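Local atomic coordinates of lysozyme (Meretrix lusoria, PDB entry 4PJ2), a protein that hydrolyses the beta-1,4 linkages of bacterial peptidoglycan, lysing Gram-positive cells, and also cleaves chitin-type substrates. Residues D[8-11]-D[12-16]; D[44-47]-D[48-52]; D[65-68]-D[69-73]; D[84-87]-D[88-92]; D[96-99]-D[100-103]. All coordinates share one frame; numbering follows the deposited sequence. Where two conformers were deposited one is given.

In the fold
Five local contacts sample different places in one small disulfide-rich fold. Contacts 1 and 3 are helix turns in the buried core, held chiefly by main-chain bonds, and they touch through Leu-11 packing on Val-69 and Gln-70. Contact 4 starts the helix 86-95, tied to contact 1 by the Cys-10 to Cys-86 disulfide, and combines a buried phenylalanine with a long, more exposed ion pair. Contacts 2 and 5 lie farther out, where the chain leaves a helix. In contact 2 indole packing and a Schellman motif dominate, and Cys-48 joins it to Cys-68 of contact 3. Contact 5 is a string of turns bearing three basic side chains, gripped by Glu-92 of contact 4.

Contact 1 (D[8-11]-D[12-16]); sequences QRCL and SCICK
Cys-10 and Ile-14 meet in a one-turn contact on the buried side of the helix 8-19, near the N-terminus of the chain. The sulfur SG of Cys-10 lies 3.7 Å from CD1 of Ile-14. The isoleucine reaches it because CG1 stands anti to its own carbonyl carbon (chi1 -64°), leaning back along the helix, and CG1 rests 3.3 Å from the Cys-10 carbonyl O. That same oxygen accepts the amide of Ile-14 at 2.9 Å. The i to i+4 pattern of an alpha helix runs through the whole contact, from Ser-12 N on Gln-8 O to Cys-15 N on Leu-11 O at 2.8 Å. In this type-I lysozyme the helix is pinned by three disulfides: Cys-10 to Cys-86, Cys-13 to Cys-118 and Cys-15 to Cys-21. Beyond the turn, Ile-14 packs on Ala-90 and His-93 of the helix 86-95 and on Leu-112, while Leu-11 faces Val-69 and Gln-70 of the helix 62-76. Cys-13 SG, swung back toward the preceding turn, comes within 3.4 Å of the Arg-9 carbonyl O. At the exposed start, the side-chain amide of Gln-8 is held through OE1 by Phe-1 N and through NE2 by Ala-2 O.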
loop_
_atom_site.group_PDB
_atom_site.type_symbol
_atom_site.label_atom_id
_atom_site.label_comp_id
_atom_site.label_asym_id
_atom_site.label_seq_id
_atom_site.Cartn_x
_atom_site.Cartn_y
_atom_site.Cartn_z
ATOM N N GLN D 8 -13.838 13.561 17.491
ATOM C CA GLN D 8 -13.735 14.802 16.741
ATOM C C GLN D 8 -12.371 15.458 16.897
ATOM O O GLN D 8 -11.808 15.939 15.923
ATOM C CB GLN D 8 -14.831 15.773 17.167
ATOM C CG GLN D 8 -16.216 15.296 16.816
ATOM C CD GLN D 8 -16.448 15.223 15.327
ATOM O OE1 GLN D 8 -16.341 16.223 14.625
ATOM N NE2 GLN D 8 -16.732 14.023 14.829
ATOM N N ARG D 9 -11.816 15.456 18.104
ATOM C CA ARG D 9 -10.501 16.079 18.298
ATOM C C ARG D 9 -9.431 15.300 17.533
ATOM O O ARG D 9 -8.519 15.882 16.938
ATOM C CB ARG D 9 -10.148 16.169 19.778
ATOM C CG ARG D 9 -10.989 17.193 20.534
ATOM C CD ARG D 9 -10.699 17.191 22.025
ATOM N NE ARG D 9 -11.800 17.793 22.773
ATOM C CZ ARG D 9 -11.959 17.701 24.091
ATOM N NH1 ARG D 9 -11.082 17.030 24.829
ATOM N NH2 ARG D 9 -13.004 18.281 24.675
ATOM N N CYS D 10 -9.552 13.979 17.514
ATOM C CA CYS D 10 -8.586 13.165 16.803
ATOM C C CYS D 10 -8.648 13.453 15.320
ATOM O O CYS D 10 -7.610 13.657 14.676
ATOM C CB CYS D 10 -8.870 11.687 17.043
ATOM S SG CYS D 10 -7.794 10.558 16.096
ATOM N N LEU D 11 -9.859 13.519 14.776
ATOM C CA LEU D 11 -10.028 13.851 13.372
ATOM C C LEU D 11 -9.443 15.220 13.043
ATOM O O LEU D 11 -8.786 15.388 12.033
ATOM C CB LEU D 11 -11.498 13.786 12.959
ATOM C CG LEU D 11 -12.090 12.367 12.817
ATOM C CD1 LEU D 11 -13.571 12.428 12.547
ATOM C CD2 LEU D 11 -11.425 11.581 11.699
ATOM N N SER D 12 -9.660 16.201 13.905
ATOM C CA SER D 12 -9.093 17.522 13.702
ATOM C C SER D 12 -7.564 17.459 13.644
ATOM O O SER D 12 -6.934 18.084 12.782
ATOM C CB SER D 12 -9.574 18.451 14.826
ATOM O OG SER D 12 -8.986 19.745 14.735
ATOM N N CYS D 13 -6.961 16.728 14.572
ATOM C CA CYS D 13 -5.514 16.610 14.597
ATOM C C CYS D 13 -4.986 15.910 13.354
ATOM O O CYS D 13 -3.970 16.335 12.789
ATOM C CB CYS D 13 -5.055 15.907 15.878
ATOM S SG CYS D 13 -5.321 16.906 17.373
ATOM N N ILE D 14 -5.658 14.848 12.904
ATOM C CA ILE D 14 -5.238 14.187 11.679
ATOM C C ILE D 14 -5.380 15.136 10.496
ATOM O O ILE D 14 -4.507 15.198 9.634
ATOM C CB ILE D 14 -6.046 12.895 11.419
ATOM C CG1 ILE D 14 -5.762 11.885 12.538
ATOM C CG2 ILE D 14 -5.696 12.323 10.036
ATOM C CD1 ILE D 14 -6.667 10.639 12.537
ATOM N N CYS D 15 -6.483 15.870 10.451
ATOM C CA CYS D 15 -6.705 16.841 9.391
ATOM C C CYS D 15 -5.572 17.875 9.379
ATOM O O CYS D 15 -4.972 18.130 8.343
ATOM C CB CYS D 15 -8.077 17.486 9.598
ATOM S SG CYS D 15 -8.758 18.347 8.170
ATOM N N LYS D 16 -5.241 18.425 10.540
ATOM C CA LYS D 16 -4.151 19.401 10.618
ATOM C C LYS D 16 -2.821 18.798 10.180
ATOM O O LYS D 16 -2.045 19.419 9.455
ATOM C CB LYS D 16 -4.045 19.953 12.036
ATOM C CG LYS D 16 -5.192 20.888 12.398
ATOM C CD LYS D 16 -5.116 21.393 13.828
ATOM C CE LYS D 16 -6.318 22.282 14.155
ATOM N NZ LYS D 16 -6.242 22.930 15.502
#

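Contact 2 (D[44-47]-D[48-52]); sequences YWID and CGRPG
Trp-45 sets its indole face on Arg-50 and its N-H edge on Pro-51 where the helix 42-47 gives way to a loop. The tight part is the ring. Arg-50 CA sits over one face of its six-membered ring, 3.6 Å from the centroid, a CH-pi contact. Trp-45 NE1 donates to Pro-51 O at 2.8 Å, meeting a lone pair of that oxygen in its carbonyl plane and almost in the ring plane. The proline ring runs past the indole in the opposite direction, CD lying 3.5 Å from NE1. With CG anti to the backbone N (chi1 -178°), the indole is carried outward from the helix, where the returning loop meets it.

Next to the ring the backbone closes in a Schellman motif: Arg-50 N bonds to Trp-45 O at 3.0 Å and Gly-49 N to Ile-46 O at 3.3 Å, with Gly-49 at positive phi. Cys-48, disulfide-bonded to Cys-68, places SG 3.2 Å from Trp-45 O.

The looser side belongs to the exposed Arg-50 tip. Its guanidinium stands steeply to the indole, the planes 75° apart, and turns one face to Ile-46 CG1, whose distance to NH1 is 3.9 Å.

Residues 44-47 bind substrate, and Asp-47 bonds Ser-28 and Ala-27 of the bound putative exported protein. One indole thus uses apolar face and polar N-H together, coupling the loop to that binding helix.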
loop_
_atom_site.group_PDB
_atom_site.type_symbol
_atom_site.label_atom_id
_atom_site.label_comp_id
_atom_site.label_asym_id
_atom_site.label_seq_id
_atom_site.Cartn_x
_atom_site.Cartn_y
_atom_site.Cartn_z
ATOM N N TYR D 44 -7.900 3.780 -0.595
ATOM C CA TYR D 44 -8.476 4.082 0.705
ATOM C C TYR D 44 -9.967 4.346 0.544
ATOM O O TYR D 44 -10.783 3.786 1.268
ATOM C CB TYR D 44 -7.747 5.272 1.308
ATOM C CG TYR D 44 -8.025 5.614 2.759
ATOM C CD1 TYR D 44 -9.231 6.179 3.143
ATOM C CD2 TYR D 44 -7.038 5.483 3.719
ATOM C CE1 TYR D 44 -9.464 6.538 4.459
ATOM C CE2 TYR D 44 -7.257 5.847 5.042
ATOM C CZ TYR D 44 -8.476 6.362 5.403
ATOM O OH TYR D 44 -8.698 6.762 6.697
ATOM N N TRP D 45 -10.318 5.164 -0.444
ATOM C CA TRP D 45 -11.710 5.493 -0.717
ATOM C C TRP D 45 -12.530 4.269 -1.089
ATOM O O TRP D 45 -13.667 4.115 -0.640
ATOM C CB TRP D 45 -11.810 6.547 -1.824
ATOM C CG TRP D 45 -13.213 6.959 -2.109
ATOM C CD1 TRP D 45 -13.996 7.769 -1.346
ATOM C CD2 TRP D 45 -14.013 6.568 -3.229
ATOM N NE1 TRP D 45 -15.232 7.916 -1.927
ATOM C CE2 TRP D 45 -15.268 7.189 -3.085
ATOM C CE3 TRP D 45 -13.784 5.761 -4.348
ATOM C CZ2 TRP D 45 -16.294 7.024 -4.015
ATOM C CZ3 TRP D 45 -14.802 5.600 -5.268
ATOM C CH2 TRP D 45 -16.039 6.233 -5.100
ATOM N N ILE D 46 -11.951 3.386 -1.889
ATOM C CA ILE D 46 -12.630 2.154 -2.268
ATOM C C ILE D 46 -12.952 1.334 -1.013
ATOM O O ILE D 46 -14.081 0.886 -0.821
ATOM C CB ILE D 46 -11.778 1.320 -3.266
ATOM C CG1 ILE D 46 -11.748 2.022 -4.629
ATOM C CG2 ILE D 46 -12.301 -0.113 -3.387
ATOM C CD1 ILE D 46 -10.733 1.453 -5.613
ATOM N N ASP D 47 -11.977 1.184 -0.126
ATOM C CA ASP D 47 -12.159 0.340 1.046
ATOM C C ASP D 47 -13.038 0.991 2.119
ATOM O O ASP D 47 -13.613 0.278 2.941
ATOM C CB ASP D 47 -10.815 -0.010 1.663
ATOM C CG ASP D 47 -10.056 -1.055 0.880
ATOM O OD1 ASP D 47 -10.558 -1.594 -0.136
ATOM O OD2 ASP D 47 -8.929 -1.363 1.319
ATOM N N CYS D 48 -13.157 2.314 2.121
ATOM C CA CYS D 48 -13.998 2.980 3.116
ATOM C C CYS D 48 -15.454 3.033 2.660
ATOM O O CYS D 48 -16.268 3.739 3.245
ATOM C CB CYS D 48 -13.482 4.386 3.434
ATOM S SG CYS D 48 -13.857 5.633 2.200
ATOM N N GLY D 49 -15.771 2.282 1.609
ATOM C CA GLY D 49 -17.146 2.091 1.183
ATOM C C GLY D 49 -17.619 3.022 0.082
ATOM O O GLY D 49 -18.809 3.119 -0.191
ATOM N N ARG D 50 -16.680 3.701 -0.560
ATOM C CA ARG D 50 -16.985 4.594 -1.671
ATOM C C ARG D 50 -18.074 5.613 -1.338
ATOM O O ARG D 50 -19.037 5.772 -2.096
ATOM C CB ARG D 50 -17.398 3.791 -2.904
ATOM C CG ARG D 50 -16.341 2.820 -3.392
ATOM C CD ARG D 50 -16.828 2.039 -4.598
ATOM N NE ARG D 50 -16.147 2.469 -5.819
ATOM C CZ ARG D 50 -15.272 1.739 -6.512
ATOM N NH1 ARG D 50 -14.953 0.505 -6.130
ATOM N NH2 ARG D 50 -14.714 2.251 -7.606
ATOM N N PRO D 51 -17.933 6.316 -0.204
ATOM C CA PRO D 51 -18.942 7.338 0.080
ATOM C C PRO D 51 -18.907 8.485 -0.929
ATOM O O PRO D 51 -17.864 8.809 -1.506
ATOM C CB PRO D 51 -18.564 7.827 1.478
ATOM C CG PRO D 51 -17.112 7.569 1.587
ATOM C CD PRO D 51 -16.850 6.312 0.795
ATOM N N GLY D 52 -20.060 9.089 -1.155
ATOM C CA GLY D 52 -20.146 10.154 -2.127
ATOM C C GLY D 52 -20.179 9.627 -3.549
ATOM O O GLY D 52 -20.347 8.431 -3.790
#

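Contact 3 (D[65-68]-D[69-73]); sequences ASLC and VQNYM
Leu-67 and Asn-71 are the side chains that meet most directly, one turn apart on the helix 62-76. Leucine CD1 approaches Asn-71 OD1 at 3.9 Å, and leucine CG lies 4.0 Å from ND2, so the methyl-bearing end passes obliquely beside the amide in van der Waals contact. The asparagine group lies against the Leu-67 carbonyl O, its CG 3.4 Å away, because CG stands anti to the asparagine's own carbonyl carbon (chi1 -69°) and bends back toward the previous turn. Leu-67 O itself is taken by Asn-71 N at 2.8 Å.

Val-69 and Gln-70 lean back in the same way: Val-69 CG2 touches Ala-65 O at 3.4 Å and Gln-70 CG touches Ser-66 O at 3.3 Å. Each rests on a carbonyl oxygen engaged in a regular alpha-helical bond, Gln-70 N to Ser-66 O being 2.9 Å long. This is a central helix of the type-I lysozyme fold, packed against both the helix 8-19 and the helix 86-95.

Farther out, the polar ends are fixed by other parts of the chain. Asn-71 ND2 bonds to Cys-48 O, close to the Cys-48 to Cys-68 disulfide, and the Gln-70 amide spans Val-6 N and Ala-2 O. Tyr-72, a substrate-binding residue, stacks on Tyr-44 and gives its hydroxyl a partner in Ser-28 of the bound putative exported protein.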
loop_
_atom_site.group_PDB
_atom_site.type_symbol
_atom_site.label_atom_id
_atom_site.label_comp_id
_atom_site.label_asym_id
_atom_site.label_seq_id
_atom_site.Cartn_x
_atom_site.Cartn_y
_atom_site.Cartn_z
ATOM N N ALA D 65 -14.995 13.202 3.326
ATOM C CA ALA D 65 -13.647 12.690 3.579
ATOM C C ALA D 65 -13.545 12.124 4.992
ATOM O O ALA D 65 -12.996 11.043 5.194
ATOM C CB ALA D 65 -12.593 13.771 3.353
ATOM N N SER D 66 -14.083 12.839 5.970
ATOM C CA SER D 66 -14.031 12.342 7.344
ATOM C C SER D 66 -14.935 11.121 7.550
ATOM O O SER D 66 -14.605 10.249 8.344
ATOM C CB SER D 66 -14.343 13.446 8.370
ATOM O OG SER D 66 -15.666 13.958 8.258
ATOM N N LEU D 67 -16.045 11.044 6.815
ATOM C CA LEU D 67 -16.878 9.842 6.836
ATOM C C LEU D 67 -16.060 8.665 6.328
ATOM O O LEU D 67 -16.131 7.561 6.862
ATOM C CB LEU D 67 -18.124 10.008 5.960
ATOM C CG LEU D 67 -19.018 8.766 5.858
ATOM C CD1 LEU D 67 -19.521 8.335 7.227
ATOM C CD2 LEU D 67 -20.186 9.002 4.916
ATOM N N CYS D 68 -15.281 8.906 5.284
ATOM C CA CYS D 68 -14.426 7.871 4.741
ATOM C C CYS D 68 -13.438 7.391 5.805
ATOM O O CYS D 68 -13.274 6.189 5.997
ATOM C CB CYS D 68 -13.710 8.413 3.504
ATOM S SG CYS D 68 -12.641 7.206 2.676
ATOM N N VAL D 69 -12.805 8.320 6.516
ATOM C CA VAL D 69 -11.897 7.963 7.594
ATOM C C VAL D 69 -12.626 7.153 8.670
ATOM O O VAL D 69 -12.128 6.115 9.109
ATOM C CB VAL D 69 -11.241 9.209 8.225
ATOM C CG1 VAL D 69 -10.364 8.816 9.399
ATOM C CG2 VAL D 69 -10.426 9.957 7.189
ATOM N N GLN D 70 -13.812 7.605 9.078
ATOM C CA GLN D 70 -14.609 6.856 10.048
ATOM C C GLN D 70 -14.884 5.425 9.574
ATOM O O GLN D 70 -14.748 4.468 10.349
ATOM C CB GLN D 70 -15.938 7.566 10.331
ATOM C CG GLN D 70 -15.809 8.886 11.070
ATOM C CD GLN D 70 -15.513 8.728 12.551
ATOM O OE1 GLN D 70 -15.087 7.674 13.009
ATOM N NE2 GLN D 70 -15.750 9.787 13.309
ATOM N N ASN D 71 -15.297 5.276 8.319
ATOM C CA ASN D 71 -15.584 3.956 7.757
ATOM C C ASN D 71 -14.331 3.097 7.653
ATOM O O ASN D 71 -14.395 1.901 7.884
ATOM C CB ASN D 71 -16.207 4.040 6.367
ATOM C CG ASN D 71 -17.608 4.589 6.375
ATOM O OD1 ASN D 71 -18.246 4.698 7.418
ATOM N ND2 ASN D 71 -18.113 4.909 5.198
ATOM N N TYR D 72 -13.200 3.695 7.281
ATOM C CA TYR D 72 -11.935 2.984 7.197
ATOM C C TYR D 72 -11.524 2.420 8.555
ATOM O O TYR D 72 -11.123 1.257 8.662
ATOM C CB TYR D 72 -10.860 3.922 6.675
ATOM C CG TYR D 72 -9.647 3.226 6.103
ATOM C CD1 TYR D 72 -8.503 3.017 6.862
ATOM C CD2 TYR D 72 -9.629 2.812 4.778
ATOM C CE1 TYR D 72 -7.376 2.408 6.314
ATOM C CE2 TYR D 72 -8.509 2.192 4.231
ATOM C CZ TYR D 72 -7.389 1.988 4.999
ATOM O OH TYR D 72 -6.270 1.397 4.435
ATOM N N MET D 73 -11.653 3.234 9.603
ATOM C CA MET D 73 -11.292 2.783 10.928
ATOM C C MET D 73 -12.265 1.711 11.422
ATOM O O MET D 73 -11.841 0.761 12.045
ATOM C CB MET D 73 -11.209 3.972 11.915
ATOM C CG MET D 73 -10.173 5.039 11.531
ATOM S SD MET D 73 -8.592 4.315 11.088
ATOM C CE MET D 73 -7.988 5.591 9.981
#

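Contact 4 (D[84-87]-D[88-92]); sequences LRCE and GFARE
Phe-89 turns its ring back against the chain at Leu-84 and Arg-85, at the N-terminus of the helix 86-95, for which Arg-85 occupies the N-cap position. CG is anti to the phenylalanine's own carbonyl carbon (chi1 -60°), which swings the ring back toward the residues before the helix. Ring atom CD1 of Phe-89 then meets Arg-85 O at 3.3 Å, and ring atom CZ of Phe-89 meets Leu-84 C at 3.7 Å, both approaching obliquely. The leucine branch CD2 lies against CE2 of the ring at 4.0 Å, its side chain running slantwise to it. Arg-85 O also accepts the amide of Phe-89, at 3.0 Å, and Cys-86 O accepts that of Ala-90, at 2.7 Å, whereas the next bond, Arg-91 N to Glu-87 O, is weak.

The buried side of this start is tied down by the Cys-86 to Cys-10 disulfide. Phe-89 continues inward onto Met-73 and Val-6, while Ala-90 meets Leu-112 of the helix 106-112.

On another side, Glu-87 and Arg-91 lie side by side and point the same way. Their carboxylate and guanidinium planes are only 28° apart, but the salt bridge is long. Arg-91 bends at chi3 (64°), and its stronger partners are Thr-105 OG1 for NE and Lys-102 O for NH2, which probably set the guanidinium's rotation. Its aliphatic part, meanwhile, hugs the preceding turn, with CG 3.2 Å from Glu-87 O. Glu-87 OE2 approaches NH1 from the guanidinium edge, near its plane, at 3.7 Å.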
loop_
_atom_site.group_PDB
_atom_site.type_symbol
_atom_site.label_atom_id
_atom_site.label_comp_id
_atom_site.label_asym_id
_atom_site.label_seq_id
_atom_site.Cartn_x
_atom_site.Cartn_y
_atom_site.Cartn_z
ATOM N N LEU D 84 -8.171 1.648 20.187
ATOM C CA LEU D 84 -9.264 2.430 19.600
ATOM C C LEU D 84 -9.304 3.831 20.182
ATOM O O LEU D 84 -10.215 4.224 20.922
ATOM C CB LEU D 84 -10.601 1.696 19.758
ATOM C CG LEU D 84 -10.601 0.291 19.158
ATOM C CD1 LEU D 84 -11.942 -0.388 19.399
ATOM C CD2 LEU D 84 -10.271 0.327 17.675
ATOM N N ARG D 85 -8.264 4.570 19.835
ATOM C CA ARG D 85 -8.122 5.972 20.171
ATOM C C ARG D 85 -7.188 6.548 19.127
ATOM O O ARG D 85 -6.716 5.833 18.237
ATOM C CB ARG D 85 -7.548 6.149 21.564
ATOM C CG ARG D 85 -6.282 5.366 21.854
ATOM C CD ARG D 85 -5.807 5.707 23.248
ATOM N NE ARG D 85 -4.842 4.754 23.779
ATOM C CZ ARG D 85 -4.508 4.691 25.065
ATOM N NH1 ARG D 85 -5.066 5.520 25.942
ATOM N NH2 ARG D 85 -3.619 3.801 25.483
ATOM N N CYS D 86 -6.888 7.839 19.244
ATOM C CA CYS D 86 -6.222 8.525 18.154
ATOM C C CYS D 86 -4.858 7.939 17.810
ATOM O O CYS D 86 -4.522 7.884 16.632
ATOM C CB CYS D 86 -6.128 10.025 18.445
ATOM S SG CYS D 86 -5.948 11.007 16.918
ATOM N N GLU D 87 -4.093 7.461 18.790
ATOM C CA GLU D 87 -2.794 6.870 18.475
ATOM C C GLU D 87 -2.990 5.779 17.426
ATOM O O GLU D 87 -2.251 5.712 16.446
ATOM C CB GLU D 87 -2.075 6.275 19.694
ATOM C CG GLU D 87 -0.748 5.601 19.275
ATOM C CD GLU D 87 -0.052 4.817 20.369
ATOM O OE1 GLU D 87 -0.655 4.583 21.436
ATOM O OE2 GLU D 87 1.113 4.415 20.137
ATOM N N GLY D 88 -3.994 4.930 17.625
ATOM C CA GLY D 88 -4.292 3.871 16.681
ATOM C C GLY D 88 -4.818 4.401 15.361
ATOM O O GLY D 88 -4.316 4.050 14.285
ATOM N N PHE D 89 -5.826 5.261 15.433
ATOM C CA PHE D 89 -6.496 5.726 14.223
ATOM C C PHE D 89 -5.567 6.560 13.341
ATOM O O PHE D 89 -5.590 6.436 12.123
ATOM C CB PHE D 89 -7.751 6.531 14.552
ATOM C CG PHE D 89 -8.800 5.766 15.342
ATOM C CD1 PHE D 89 -9.408 6.355 16.445
ATOM C CD2 PHE D 89 -9.208 4.483 14.967
ATOM C CE1 PHE D 89 -10.379 5.673 17.172
ATOM C CE2 PHE D 89 -10.195 3.798 15.704
ATOM C CZ PHE D 89 -10.772 4.401 16.796
ATOM N N ALA D 90 -4.793 7.462 13.955
ATOM C CA ALA D 90 -3.815 8.245 13.199
ATOM C C ALA D 90 -2.822 7.342 12.470
ATOM O O ALA D 90 -2.478 7.590 11.305
ATOM C CB ALA D 90 -3.082 9.235 14.137
ATOM N N ARG D 91 -2.311 6.340 13.171
ATOM C CA ARG D 91 -1.329 5.437 12.573
ATOM C C ARG D 91 -1.935 4.552 11.458
ATOM O O ARG D 91 -1.263 4.262 10.484
ATOM C CB ARG D 91 -0.608 4.608 13.643
ATOM C CG ARG D 91 0.269 5.474 14.566
ATOM C CD ARG D 91 0.980 4.677 15.647
ATOM N NE ARG D 91 1.946 3.723 15.115
ATOM C CZ ARG D 91 2.512 2.748 15.819
ATOM N NH1 ARG D 91 2.209 2.579 17.106
ATOM N NH2 ARG D 91 3.362 1.922 15.225
ATOM N N GLU D 92 -3.207 4.172 11.589
ATOM C CA GLU D 92 -3.920 3.507 10.491
ATOM C C GLU D 92 -4.078 4.440 9.310
ATOM O O GLU D 92 -3.909 4.067 8.171
ATOM C CB GLU D 92 -5.318 3.065 10.945
ATOM C CG GLU D 92 -5.331 1.996 12.023
ATOM C CD GLU D 92 -4.904 0.668 11.507
ATOM O OE1 GLU D 92 -5.804 -0.090 11.065
ATOM O OE2 GLU D 92 -3.709 0.358 11.578
#

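Contact 5 (D[96-99]-D[100-103]); sequences GPRG and CKKG
Lys-102 runs back across Arg-98 in the loop between the helices 86-95 and 106-112, the two side chains crossing at about a right angle. From CB, 3.8 Å from Gly-99 O, the chain passes to CG, which lies 3.5 Å from Arg-98 O. CD stays beside the same carbonyl oxygen, and CE moves on to touch Arg-98 CB at 3.9 Å. Extended up to this point, the lysine then turns at its last torsion (chi4 -71°), which places NZ 3.8 Å from Arg-98 NH1, at the edge of the guanidinium. Lys-101 meets that group differently: its CB stands over one guanidinium face, 3.5 Å from NH2, while its own amine leads away to Gly-81 O. Arg-98 has two conformers, and its guanidinium contacts, which hold for the one described, are provisional.

Two turns in succession shape the backbone underneath. A type I beta turn spans Gly-96 to Gly-99, and the short 3-10 segment that follows is closed by Lys-101 N on Arg-98 O (2.8 Å) and Lys-102 N on Gly-99 O (3.1 Å). Glu-92 OE2 receives the amide of Cys-100, and the Cys-100 to Cys-82 disulfide ties the segment to the chain before the helix 86-95.

Lys-102 binds substrate, and here its NZ also forms long, weak ion pairs with Glu-110 and Asp-58 of the bound putative exported protein. These suggest a modest electrostatic attraction, and the carboxylates probably help to make the local gathering of positive charge tolerable.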
loop_
_atom_site.group_PDB
_atom_site.type_symbol
_atom_site.label_atom_id
_atom_site.label_comp_id
_atom_site.label_asym_id
_atom_site.label_seq_id
_atom_site.Cartn_x
_atom_site.Cartn_y
_atom_site.Cartn_z
ATOM N N GLY D 96 -2.096 2.570 6.637
ATOM C CA GLY D 96 -2.962 1.511 6.116
ATOM C C GLY D 96 -3.516 0.599 7.193
ATOM O O GLY D 96 -3.431 0.905 8.375
ATOM N N PRO D 97 -4.105 -0.545 6.792
ATOM C CA PRO D 97 -4.854 -1.388 7.729
ATOM C C PRO D 97 -4.067 -1.892 8.919
ATOM O O PRO D 97 -4.697 -2.182 9.930
ATOM C CB PRO D 97 -5.303 -2.547 6.846
ATOM C CG PRO D 97 -5.476 -1.913 5.526
ATOM C CD PRO D 97 -4.273 -1.011 5.406
ATOM N N ARG D 98 -2.749 -2.010 8.815
ATOM C CA ARG D 98 -1.909 -2.422 9.933
ATOM C C ARG D 98 -0.937 -1.314 10.339
ATOM O O ARG D 98 0.063 -1.579 11.002
ATOM C CB ARG D 98 -1.118 -3.677 9.575
ATOM C CG ARG D 98 -1.984 -4.887 9.293
ATOM C CD ARG D 98 -1.184 -6.174 9.381
ATOM N NE ARG D 98 -0.717 -6.463 10.743
ATOM C CZ ARG D 98 0.537 -6.313 11.174
ATOM N NH1 ARG D 98 1.492 -5.871 10.364
ATOM N NH2 ARG D 98 0.840 -6.611 12.431
ATOM N N GLY D 99 -1.231 -0.077 9.952
ATOM C CA GLY D 99 -0.354 1.047 10.257
ATOM C C GLY D 99 -0.016 1.173 11.730
ATOM O O GLY D 99 1.106 1.525 12.096
ATOM N N CYS D 100 -0.981 0.892 12.593
ATOM C CA CYS D 100 -0.772 0.986 14.029
ATOM C C CYS D 100 0.227 -0.046 14.564
ATOM O O CYS D 100 0.628 0.028 15.721
ATOM C CB CYS D 100 -2.112 0.853 14.755
ATOM S SG CYS D 100 -2.782 -0.808 14.735
ATOM N N LYS D 101 0.631 -0.997 13.724
ATOM C CA LYS D 101 1.625 -2.001 14.111
ATOM C C LYS D 101 2.969 -1.829 13.403
ATOM O O LYS D 101 3.863 -2.648 13.583
ATOM C CB LYS D 101 1.089 -3.403 13.830
ATOM C CG LYS D 101 -0.206 -3.727 14.548
ATOM C CD LYS D 101 -0.059 -3.613 16.051
ATOM C CE LYS D 101 -1.334 -4.027 16.751
ATOM N NZ LYS D 101 -1.239 -3.801 18.216
ATOM N N LYS D 102 3.107 -0.778 12.603
ATOM C CA LYS D 102 4.312 -0.577 11.793
ATOM C C LYS D 102 5.124 0.599 12.283
ATOM O O LYS D 102 4.586 1.660 12.585
ATOM C CB LYS D 102 3.910 -0.402 10.339
ATOM C CG LYS D 102 3.323 -1.688 9.828
ATOM C CD LYS D 102 2.833 -1.622 8.432
ATOM C CE LYS D 102 2.381 -3.011 8.028
ATOM N NZ LYS D 102 3.527 -3.956 7.856
ATOM N N GLY D 103 6.432 0.393 12.364
ATOM C CA GLY D 103 7.324 1.419 12.848
ATOM C C GLY D 103 7.308 2.646 11.973
ATOM O O GLY D 103 7.628 3.739 12.432
#